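Local coordinates for protein arginase, mitochondrial (Medicago truncatula, PDB 6VSS) that hydrolyses L-arginine to urea and L-ornithine with the help of two manganese ions per subunit, and also forms putrescine from agmatine, at residues B[38-43]-B[135-140]; B[84-89]-B[116-121]; B[144-147]-B[152-155]; B[168-171]-B[177-180]; B[293-298]-B[332-337]. One frame throughout, in Å; residues are numbered along the deposited sequence. Where two conformers were deposited one is given.

Contact 1 of 5, residues B[38-43]-B[135-140]; sequences AALTFI and ANVISE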
# COMPACT_ATOMS: atom_id res chain seq x y z
N ALA B 38 -39.94 -10.76 -6.40
CA ALA B 38 -39.05 -11.78 -5.79
C ALA B 38 -38.09 -11.11 -4.81
O ALA B 38 -37.78 -11.70 -3.77
CB ALA B 38 -38.29 -12.51 -6.85
N ALA B 39 -37.61 -9.93 -5.15
CA ALA B 39 -36.64 -9.22 -4.31
C ALA B 39 -37.34 -8.83 -3.01
O ALA B 39 -36.76 -9.01 -1.92
CB ALA B 39 -36.12 -8.03 -5.03
N LEU B 40 -38.54 -8.27 -3.12
CA LEU B 40 -39.18 -7.64 -1.94
C LEU B 40 -39.65 -8.76 -1.02
O LEU B 40 -39.45 -8.66 0.22
CB LEU B 40 -40.32 -6.71 -2.36
CG LEU B 40 -39.90 -5.42 -3.11
CD1 LEU B 40 -41.14 -4.76 -3.73
CD2 LEU B 40 -39.18 -4.45 -2.22
N THR B 41 -40.23 -9.81 -1.59
CA THR B 41 -40.55 -11.06 -0.86
C THR B 41 -39.31 -11.55 -0.11
O THR B 41 -39.46 -11.94 1.02
CB THR B 41 -41.14 -12.07 -1.84
OG1 THR B 41 -42.23 -11.41 -2.47
CG2 THR B 41 -41.60 -13.34 -1.17
N PHE B 42 -38.10 -11.54 -0.68
CA PHE B 42 -36.89 -12.03 0.05
C PHE B 42 -36.73 -11.16 1.30
O PHE B 42 -36.57 -11.73 2.44
CB PHE B 42 -35.61 -11.97 -0.79
CG PHE B 42 -34.39 -12.42 -0.05
CD1 PHE B 42 -34.13 -13.77 0.15
CD2 PHE B 42 -33.48 -11.52 0.44
CE1 PHE B 42 -32.99 -14.20 0.81
CE2 PHE B 42 -32.34 -11.94 1.10
CZ PHE B 42 -32.11 -13.28 1.31
N ILE B 43 -36.75 -9.84 1.11
CA ILE B 43 -36.64 -8.84 2.22
C ILE B 43 -37.81 -9.09 3.18
O ILE B 43 -37.57 -9.10 4.37
CB ILE B 43 -36.57 -7.35 1.76
CG1 ILE B 43 -35.43 -7.02 0.79
CG2 ILE B 43 -36.54 -6.41 2.97
CD1 ILE B 43 -34.04 -7.00 1.39
N ALA B 135 -35.84 3.77 -6.67
CA ALA B 135 -36.08 4.52 -5.42
C ALA B 135 -37.33 3.96 -4.72
O ALA B 135 -37.28 3.76 -3.50
CB ALA B 135 -36.23 5.97 -5.76
N ASN B 136 -38.38 3.68 -5.49
CA ASN B 136 -39.64 3.11 -4.95
C ASN B 136 -39.34 1.76 -4.29
O ASN B 136 -39.86 1.50 -3.24
CB ASN B 136 -40.69 2.99 -6.05
CG ASN B 136 -41.45 4.28 -6.28
OD1 ASN B 136 -41.32 5.23 -5.51
ND2 ASN B 136 -42.24 4.34 -7.33
N VAL B 137 -38.50 0.95 -4.92
CA VAL B 137 -38.15 -0.39 -4.38
C VAL B 137 -37.36 -0.22 -3.08
O VAL B 137 -37.58 -1.02 -2.14
CB VAL B 137 -37.37 -1.22 -5.42
CG1 VAL B 137 -36.63 -2.36 -4.75
CG2 VAL B 137 -38.28 -1.74 -6.53
N ILE B 138 -36.50 0.79 -2.98
CA ILE B 138 -35.72 1.04 -1.73
C ILE B 138 -36.71 1.44 -0.61
O ILE B 138 -36.59 0.93 0.54
CB ILE B 138 -34.65 2.11 -1.97
CG1 ILE B 138 -33.51 1.55 -2.83
CG2 ILE B 138 -34.13 2.64 -0.66
CD1 ILE B 138 -32.68 2.63 -3.55
N SER B 139 -37.69 2.28 -0.93
CA SER B 139 -38.72 2.74 0.04
C SER B 139 -39.52 1.52 0.55
O SER B 139 -39.78 1.45 1.77
CB SER B 139 -39.67 3.78 -0.54
OG SER B 139 -38.98 4.98 -0.85
N GLU B 140 -40.01 0.68 -0.37
CA GLU B 140 -40.81 -0.52 0.02
C GLU B 140 -39.97 -1.37 0.96
O GLU B 140 -40.47 -1.77 1.99
CB GLU B 140 -41.21 -1.34 -1.19
CG GLU B 140 -42.17 -0.63 -2.13
CD GLU B 140 -43.47 -0.16 -1.51
OE1 GLU B 140 -43.95 -0.81 -0.57
OE2 GLU B 140 -43.99 0.88 -1.96

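Contact 2 of 5, residues B[84-89]-B[116-121]; sequences APPRIR and VGDVPI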
# COMPACT_ATOMS: atom_id res chain seq x y z
N ALA B 84 -19.97 -1.56 -0.25
CA ALA B 84 -19.82 -1.31 1.20
C ALA B 84 -20.60 -2.27 2.11
O ALA B 84 -20.05 -2.74 3.12
CB ALA B 84 -20.10 0.13 1.48
N PRO B 85 -21.91 -2.54 1.95
CA PRO B 85 -22.64 -3.16 3.05
C PRO B 85 -22.04 -4.47 3.58
O PRO B 85 -21.89 -4.58 4.79
CB PRO B 85 -24.07 -3.24 2.51
CG PRO B 85 -24.17 -2.11 1.51
CD PRO B 85 -22.80 -2.12 0.86
N PRO B 86 -21.68 -5.49 2.76
CA PRO B 86 -21.13 -6.77 3.25
C PRO B 86 -19.79 -6.58 3.97
O PRO B 86 -19.54 -7.31 4.92
CB PRO B 86 -20.87 -7.61 1.98
CG PRO B 86 -21.85 -7.02 0.98
CD PRO B 86 -21.87 -5.54 1.31
N ARG B 87 -19.02 -5.59 3.56
CA ARG B 87 -17.72 -5.25 4.22
C ARG B 87 -18.02 -4.67 5.61
O ARG B 87 -17.36 -5.06 6.53
CB ARG B 87 -16.88 -4.31 3.34
CG ARG B 87 -16.28 -5.01 2.13
CD ARG B 87 -15.18 -5.98 2.54
NE ARG B 87 -13.91 -5.27 2.76
CZ ARG B 87 -13.13 -4.85 1.75
NH1 ARG B 87 -11.99 -4.22 2.00
NH2 ARG B 87 -13.50 -5.07 0.49
N ILE B 88 -19.05 -3.84 5.71
CA ILE B 88 -19.44 -3.28 7.04
C ILE B 88 -19.95 -4.40 7.95
O ILE B 88 -19.42 -4.52 9.07
CB ILE B 88 -20.44 -2.13 6.91
CG1 ILE B 88 -19.88 -0.96 6.11
CG2 ILE B 88 -20.91 -1.67 8.28
CD1 ILE B 88 -21.00 -0.04 5.63
N ARG B 89 -20.84 -5.28 7.51
CA ARG B 89 -21.29 -6.38 8.41
C ARG B 89 -20.09 -7.22 8.86
O ARG B 89 -20.05 -7.67 9.99
CB ARG B 89 -22.35 -7.25 7.76
CG ARG B 89 -23.61 -6.46 7.48
CD ARG B 89 -24.72 -7.29 6.96
NE ARG B 89 -24.35 -7.71 5.64
CZ ARG B 89 -24.75 -7.11 4.51
NH1 ARG B 89 -25.59 -6.10 4.56
NH2 ARG B 89 -24.39 -7.58 3.35
N VAL B 116 -30.99 -7.77 8.36
CA VAL B 116 -32.13 -8.20 7.51
C VAL B 116 -31.55 -8.63 6.16
O VAL B 116 -31.59 -9.83 5.87
CB VAL B 116 -33.18 -7.09 7.36
CG1 VAL B 116 -34.16 -7.38 6.22
CG2 VAL B 116 -33.94 -6.85 8.65
N GLY B 117 -30.88 -7.72 5.45
CA GLY B 117 -30.11 -8.09 4.25
C GLY B 117 -30.01 -6.94 3.26
O GLY B 117 -30.20 -5.82 3.67
N ASP B 118 -29.65 -7.25 2.02
CA ASP B 118 -29.29 -6.28 0.99
C ASP B 118 -30.42 -6.30 -0.03
O ASP B 118 -30.83 -7.39 -0.44
CB ASP B 118 -27.93 -6.60 0.38
CG ASP B 118 -26.75 -6.31 1.29
OD1 ASP B 118 -26.96 -5.93 2.43
OD2 ASP B 118 -25.63 -6.47 0.83
N VAL B 119 -30.93 -5.13 -0.39
CA VAL B 119 -31.72 -4.97 -1.64
C VAL B 119 -30.77 -5.23 -2.81
O VAL B 119 -29.80 -4.49 -2.96
CB VAL B 119 -32.31 -3.56 -1.78
CG1 VAL B 119 -33.05 -3.43 -3.12
CG2 VAL B 119 -33.20 -3.21 -0.59
N PRO B 120 -31.08 -6.22 -3.68
CA PRO B 120 -30.25 -6.58 -4.84
C PRO B 120 -30.34 -5.60 -6.01
O PRO B 120 -30.97 -5.86 -7.09
CB PRO B 120 -30.80 -7.96 -5.23
CG PRO B 120 -32.26 -7.89 -4.84
CD PRO B 120 -32.29 -7.04 -3.58
N ILE B 121 -29.68 -4.46 -5.80
CA ILE B 121 -29.74 -3.27 -6.69
C ILE B 121 -29.27 -3.67 -8.11
O ILE B 121 -29.98 -3.37 -9.09
CB ILE B 121 -28.88 -2.14 -6.09
CG1 ILE B 121 -29.43 -1.68 -4.73
CG2 ILE B 121 -28.77 -0.98 -7.07
CD1 ILE B 121 -30.86 -1.12 -4.81
O HOH W 1 -27.65 -5.51 5.66

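Contact 3 of 5, residues B[144-147]-B[152-155]; sequences LVMD and RPLV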
# COMPACT_ATOMS: atom_id res chain seq x y z
N LEU B 144 -41.08 -2.58 4.71
CA LEU B 144 -41.12 -4.01 5.08
C LEU B 144 -40.37 -4.20 6.41
O LEU B 144 -40.90 -4.96 7.23
CB LEU B 144 -40.61 -4.89 3.94
CG LEU B 144 -41.52 -4.96 2.69
CD1 LEU B 144 -40.82 -5.56 1.48
CD2 LEU B 144 -42.80 -5.77 2.97
N VAL B 145 -39.26 -3.49 6.69
CA VAL B 145 -38.56 -3.61 8.01
C VAL B 145 -39.42 -2.93 9.10
O VAL B 145 -39.65 -3.50 10.19
CB VAL B 145 -37.13 -3.03 7.96
CG1 VAL B 145 -36.44 -3.08 9.32
CG2 VAL B 145 -36.30 -3.72 6.93
N MET B 146 -39.96 -1.77 8.78
CA MET B 146 -40.69 -0.94 9.76
C MET B 146 -41.97 -1.67 10.16
O MET B 146 -42.36 -1.50 11.34
CB MET B 146 -41.04 0.42 9.18
CG MET B 146 -39.83 1.26 8.93
SD MET B 146 -40.25 2.94 8.45
CE MET B 146 -40.78 3.53 10.05
N ASP B 147 -42.55 -2.43 9.24
CA ASP B 147 -43.82 -3.14 9.50
C ASP B 147 -43.60 -4.26 10.50
O ASP B 147 -44.61 -4.70 11.06
CB ASP B 147 -44.41 -3.83 8.26
CG ASP B 147 -45.22 -2.92 7.37
OD1 ASP B 147 -45.55 -1.79 7.82
OD2 ASP B 147 -45.42 -3.31 6.21
N ARG B 152 -36.31 -1.51 13.62
CA ARG B 152 -36.11 -0.12 13.14
C ARG B 152 -34.96 -0.14 12.13
O ARG B 152 -33.91 -0.71 12.42
CB ARG B 152 -35.94 0.86 14.29
CG ARG B 152 -37.19 1.09 15.12
CD ARG B 152 -37.06 2.28 16.03
NE ARG B 152 -38.16 2.29 16.98
CZ ARG B 152 -38.57 3.31 17.69
NH1 ARG B 152 -37.98 4.49 17.62
NH2 ARG B 152 -39.59 3.15 18.51
N PRO B 153 -35.15 0.48 10.95
CA PRO B 153 -34.20 0.40 9.84
C PRO B 153 -32.92 1.22 10.06
O PRO B 153 -33.00 2.45 10.23
CB PRO B 153 -34.99 0.99 8.67
CG PRO B 153 -35.87 1.97 9.35
CD PRO B 153 -36.36 1.18 10.56
N LEU B 154 -31.80 0.51 10.13
CA LEU B 154 -30.43 1.09 10.07
C LEU B 154 -29.88 0.70 8.68
O LEU B 154 -29.52 -0.43 8.44
CB LEU B 154 -29.62 0.63 11.28
CG LEU B 154 -28.43 1.52 11.64
CD1 LEU B 154 -27.75 1.09 12.96
CD2 LEU B 154 -27.40 1.45 10.49
N VAL B 155 -29.99 1.62 7.73
CA VAL B 155 -29.62 1.38 6.32
C VAL B 155 -28.10 1.46 6.15
O VAL B 155 -27.45 2.44 6.63
CB VAL B 155 -30.41 2.31 5.40
CG1 VAL B 155 -29.94 2.23 3.97
CG2 VAL B 155 -31.92 2.01 5.52

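Contact 4 of 5, residues B[168-171]-B[177-180]; sequences RAVS and AVDI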
# COMPACT_ATOMS: atom_id res chain seq x y z
N ARG B 168 -38.11 9.25 2.96
CA ARG B 168 -39.49 9.33 2.42
C ARG B 168 -40.33 8.20 3.02
O ARG B 168 -41.54 8.41 3.40
CB ARG B 168 -39.50 9.25 0.89
CG ARG B 168 -40.90 9.09 0.32
CD ARG B 168 -40.88 8.96 -1.20
NE ARG B 168 -40.13 7.81 -1.70
CZ ARG B 168 -39.77 7.66 -2.97
NH1 ARG B 168 -40.10 8.57 -3.85
NH2 ARG B 168 -39.09 6.60 -3.37
N ALA B 169 -39.75 7.00 3.03
CA ALA B 169 -40.40 5.76 3.49
C ALA B 169 -40.65 5.85 4.99
O ALA B 169 -41.77 5.48 5.42
CB ALA B 169 -39.53 4.60 3.15
N VAL B 170 -39.68 6.35 5.76
CA VAL B 170 -39.85 6.50 7.23
C VAL B 170 -41.02 7.46 7.53
O VAL B 170 -41.89 7.11 8.33
CB VAL B 170 -38.57 6.99 7.90
CG1 VAL B 170 -38.86 7.30 9.34
CG2 VAL B 170 -37.44 5.95 7.80
N SER B 171 -41.01 8.62 6.90
CA SER B 171 -41.99 9.72 7.07
C SER B 171 -43.38 9.26 6.65
O SER B 171 -44.35 9.66 7.31
CB SER B 171 -41.60 10.91 6.26
OG SER B 171 -42.53 11.98 6.44
N ALA B 177 -43.54 14.34 9.62
CA ALA B 177 -42.17 14.84 9.44
C ALA B 177 -41.26 14.22 10.50
O ALA B 177 -41.76 13.76 11.55
CB ALA B 177 -42.16 16.33 9.50
N VAL B 178 -39.97 14.14 10.23
CA VAL B 178 -38.98 13.70 11.23
C VAL B 178 -38.00 14.86 11.33
O VAL B 178 -38.01 15.71 10.40
CB VAL B 178 -38.30 12.37 10.81
CG1 VAL B 178 -39.32 11.26 10.70
CG2 VAL B 178 -37.53 12.47 9.51
N ASP B 179 -37.22 14.93 12.39
CA ASP B 179 -36.03 15.83 12.44
C ASP B 179 -34.85 14.98 12.01
O ASP B 179 -34.89 13.82 12.34
CB ASP B 179 -35.82 16.45 13.82
CG ASP B 179 -36.84 17.50 14.26
OD1 ASP B 179 -37.53 18.09 13.40
OD2 ASP B 179 -36.90 17.76 15.49
N ILE B 180 -33.86 15.56 11.34
CA ILE B 180 -32.66 14.82 10.86
C ILE B 180 -31.39 15.43 11.44
O ILE B 180 -31.21 16.63 11.44
CB ILE B 180 -32.61 14.76 9.34
CG1 ILE B 180 -33.87 14.14 8.74
CG2 ILE B 180 -31.31 14.08 8.89
CD1 ILE B 180 -33.85 14.11 7.25

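Contact 5 of 5, residues B[293-298]-B[332-337]; sequences DILNIL and VRELAA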
# COMPACT_ATOMS: atom_id res chain seq x y z
N ASP B 293 -15.77 13.07 17.80
CA ASP B 293 -16.74 14.20 17.70
C ASP B 293 -18.13 13.63 17.37
O ASP B 293 -19.12 14.00 17.99
CB ASP B 293 -16.37 15.19 16.59
CG ASP B 293 -15.18 16.07 16.86
OD1 ASP B 293 -15.15 16.70 17.90
OD2 ASP B 293 -14.32 16.15 15.98
N ILE B 294 -18.21 12.71 16.42
CA ILE B 294 -19.52 12.07 16.09
C ILE B 294 -20.06 11.36 17.36
O ILE B 294 -21.31 11.40 17.60
CB ILE B 294 -19.37 11.11 14.90
CG1 ILE B 294 -18.80 11.84 13.68
CG2 ILE B 294 -20.70 10.44 14.58
CD1 ILE B 294 -18.88 11.09 12.40
N LEU B 295 -19.20 10.70 18.14
CA LEU B 295 -19.68 9.88 19.29
C LEU B 295 -20.20 10.83 20.38
O LEU B 295 -21.21 10.53 21.01
CB LEU B 295 -18.55 8.99 19.84
CG LEU B 295 -18.09 7.87 18.92
CD1 LEU B 295 -17.07 6.97 19.58
CD2 LEU B 295 -19.25 7.04 18.46
N ASN B 296 -19.51 11.94 20.62
CA ASN B 296 -19.96 12.95 21.61
C ASN B 296 -21.38 13.44 21.27
O ASN B 296 -22.28 13.45 22.16
CB ASN B 296 -18.99 14.12 21.67
CG ASN B 296 -17.66 13.73 22.26
OD1 ASN B 296 -17.53 12.69 22.89
ND2 ASN B 296 -16.65 14.56 22.07
N ILE B 297 -21.59 13.83 20.03
CA ILE B 297 -22.91 14.35 19.59
C ILE B 297 -23.96 13.24 19.73
O ILE B 297 -25.10 13.49 20.19
CB ILE B 297 -22.79 14.93 18.17
CG1 ILE B 297 -21.90 16.18 18.21
CG2 ILE B 297 -24.19 15.20 17.65
CD1 ILE B 297 -21.45 16.74 16.88
N LEU B 298 -23.59 12.02 19.38
CA LEU B 298 -24.56 10.92 19.23
C LEU B 298 -24.92 10.39 20.62
O LEU B 298 -26.14 10.16 20.90
CB LEU B 298 -23.91 9.86 18.33
CG LEU B 298 -24.83 8.81 17.75
CD1 LEU B 298 -26.04 9.44 17.05
CD2 LEU B 298 -24.04 7.95 16.81
N VAL B 332 -21.91 2.22 12.91
CA VAL B 332 -23.16 1.40 12.90
C VAL B 332 -23.44 0.93 14.32
O VAL B 332 -24.60 1.02 14.77
CB VAL B 332 -23.12 0.23 11.89
CG1 VAL B 332 -24.43 -0.52 11.86
CG2 VAL B 332 -22.90 0.74 10.47
N ARG B 333 -22.43 0.43 15.02
CA ARG B 333 -22.60 -0.15 16.38
C ARG B 333 -23.12 0.93 17.33
O ARG B 333 -24.05 0.68 18.08
CB ARG B 333 -21.30 -0.76 16.89
CG ARG B 333 -21.02 -2.13 16.27
CD ARG B 333 -19.54 -2.47 16.21
NE ARG B 333 -18.96 -2.50 17.55
CZ ARG B 333 -18.25 -3.48 18.07
NH1 ARG B 333 -18.02 -4.59 17.40
NH2 ARG B 333 -17.86 -3.39 19.33
N GLU B 334 -22.58 2.13 17.28
CA GLU B 334 -22.94 3.15 18.24
C GLU B 334 -24.31 3.73 17.85
O GLU B 334 -25.07 4.06 18.74
CB GLU B 334 -21.79 4.11 18.32
CG GLU B 334 -20.51 3.45 18.80
CD GLU B 334 -20.54 2.97 20.25
OE1 GLU B 334 -21.16 3.65 21.10
OE2 GLU B 334 -19.99 1.91 20.51
N LEU B 335 -24.63 3.83 16.56
CA LEU B 335 -25.99 4.24 16.12
C LEU B 335 -27.00 3.21 16.60
O LEU B 335 -28.04 3.64 17.14
CB LEU B 335 -26.03 4.44 14.60
CG LEU B 335 -27.42 4.75 13.99
CD1 LEU B 335 -28.13 5.84 14.76
CD2 LEU B 335 -27.28 5.20 12.54
N ALA B 336 -26.76 1.90 16.38
CA ALA B 336 -27.64 0.81 16.87
C ALA B 336 -27.84 0.91 18.41
O ALA B 336 -28.98 0.79 18.85
CB ALA B 336 -27.13 -0.56 16.48
N ALA B 337 -26.77 1.11 19.18
CA ALA B 337 -26.79 1.26 20.65
C ALA B 337 -27.77 2.37 21.05
O ALA B 337 -28.45 2.23 22.09
CB ALA B 337 -25.39 1.51 21.18

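Contact 1 of 5, residues B[38-43]-B[135-140]
L40 reaches from the long helix 25-57 to the flank of helix 131-146, and one of its methyls carries nearly the whole contact. The first torsion sets CG of L40 anti to the carbonyl carbon, beside the backbone N (chi1 -69°), and from there CD2 extends to the facing helix. CD2 of L40 lies 3.8 Å from the carbonyl O of V137 and 4.2 Å from CG1 of the same residue, the valine methyl that stands anti to its own N. The same CD2 also touches CB of E140 at 3.9 Å. The glutamate starts out toward L40, but its chain bends at chi2 (-57°) and carries the carboxylate away, so that only its aliphatic root is used. S141 and L144, further along helix 131-146, also touch L40, while V137 also packs on V119. Helix 25-57 itself meets a second subunit close by, where A38 and A39 pack on F42 of that neighbouring chain. The contact is mainly van der Waals, a leucine methyl set against two aliphatic groups and a carbonyl, which implies helix-to-helix packing whose fit depends on shape while the charge of E140 is turned away.

Contact 2 of 5, residues B[84-89]-B[116-121]
R89 and D118 meet as an end-on ion pair in which two guanidinium nitrogens each take one carboxylate oxygen. NH2 of R89 gives the straighter bond, 3.0 Å to OD2 of D118 at 168°, and OD2 lies in the guanidinium plane although the donor stands above the plane of the carboxylate. NH1 of R89 meets OD1 of D118 on the syn side as the other half of the salt bridge, at 2.5 Å, a distance short enough to be taken with caution. The planes of the two flat groups are 54° apart, and the bend of the arginine at chi3 turns its end to the strand. Helix 84-92 and strand 113-118 belong to a beta-alpha-beta unit that starts from strand 63-69, the neighbour of 113-118 in the parallel sheet. Proline carbons make van der Waals contact with the carboxylate oxygens: CB of P85 lies 3.9 Å from OD1 of D118, and CG of P86 lies 3.8 Å from OD2 of D118. The carbonyl O of P85 stands over one guanidinium face of R89. A methionine in place of R89 would probably leave the D118 carboxylate without its counter-charge, and E122 of a second subunit, which pairs with R89 NE, would lose that mate too.

Contact 3 of 5, residues B[144-147]-B[152-155]
NH1 of R152 is gripped by two acceptors beyond this contact, the carboxylate OD1 of D304 in a salt bridge and the carbonyl O of I305 in a hydrogen bond, so the arginine's charge is probably balanced on the side of strand 305-311. Its CB points away from the helix, and only its backbone meets the segment 144-147, where V145 CG1 lies 4.3 Å from R152 C. The same methyl continues onto the next residue, 4.1 Å from N of P153 and 4.4 Å from its CB, and so lies against the linkage between the two residues. It gets there because CG1 stands anti to the backbone N of V145 (chi1 177°). M146 supplies the second touch. Its CG, not its sulfur, meets the proline ring, 3.8 Å from CD and 4.0 Å from CG of P153, with the two side chains set at a slant to each other. Beyond CG the methionine bends at chi3 (74°), and its side chain also packs on K173 and L174 of helix 163-174. The segments form the return leg of a beta-alpha-beta crossover: helix 131-146 ends, the chain turns within a few residues, and strand 151-157 enters the parallel sheet beside 63-69 and 305-311. P153 lacks an N-H but its backbone still bonds to G308, and R152 and L154 bond to strand 63-69. Saturated carbon thus seals the helix to the sheet, and the R152 guanidinium is paired away from that seam.

Contact 4 of 5, residues B[168-171]-B[177-180]
This is a buried helix-on-strand contact, in which V170 and S171 near the end of helix 163-174 pack on A177 and V178 where strand 178-183 begins, the last leg of a beta-alpha-beta crossover that started from strand 151-157. Its apolar half is a single methyl pair: CG1 of V170 meets CG1 of V178 at 4.2 Å, both residues pointing their CB at the other segment. V170 brings that methyl forward by holding it anti to its backbone N (chi1 172°), whereas V178 keeps its own CG1 beside its N (chi1 -61°). The other half is polar but unbonded across the two segments. OG of S171 sits 4.1 Å from N of A177, too far to be a hydrogen bond, and finds its partner instead in the carbonyl O of G176, one residue earlier. A177 turns its CB away, so its backbone rather than its methyl faces the serine. Deeper along the strand, D179 is held by R214 and by backbone N-H groups of R215 and G258. Two kinds of chemistry therefore share the work: the serine OG ties the helix to the connection before the strand, through the carbonyl O of G176, while the helix meets the strand chiefly through the valine pair.

Contact 5 of 5, residues B[293-298]-B[332-337]
E334 is the first residue of 332-337 to meet the segment 293-298, and it does so with carbon. Its CG lies 3.8 Å and its CB 3.9 Å from CD2 of L295, a methyl that comes nearer than the start of the leucine side chain suggests. The glutamate's CG stands beside its backbone N, and a bend at chi2 (-67°) then carries the carboxylate off to the N-H of E102, which OE2 accepts. The aliphatic half is therefore buried against a leucine, and the polar end is answered by a loop. That loop also holds ornithine-binding residues: the side chain of N98 is about 9 Å from that of E334. At the next step L298 comes in over the main chain, its CD2 4.4 Å from the carbonyl carbon of E334 and 4.2 Å from N of L335. L298 holds its CG anti to its N (chi1 -165°), which swings the methyl across to the other helix. L335 contributes chiefly its backbone here, and its own side chain goes on to L154 of strand 151-157. A336 also rests on L154, and its carbonyl takes a bond from S64 OG. The two helix segments run almost parallel, their axes 5° apart and 10.9 Å from each other, as neighbouring helices that follow strands 264-269 and 305-311 in the alpha/beta fold. Their spacing is probably filled by leucine methyls and the aliphatic part of E334, whose buried carboxylate is paired with the backbone of the loop that also carries ornithine-binding residues.

Contacts 2, 3 and 4 join a helix to a strand of the parallel sheet, whereas contacts 1 and 5 join two helices. Contacts 4 and 5 are buried and contacts 1, 2 and 3 partly buried, but depth does not order their chemistry: all except contact 2 lean on aliphatic carbon. Contact 2 is set apart by the ion pair across its segments, at the edge strand 113-118, and it and contact 1 both adjoin a second subunit. Contacts 1 and 3 share helix 131-146, its middle meeting helix 25-57 and its end meeting strand 151-157. M146 links contact 3 to V170 of contact 4, and L154 links it to contact 5, whereas contacts 1 and 5 stand on opposite sides of the chain's centre.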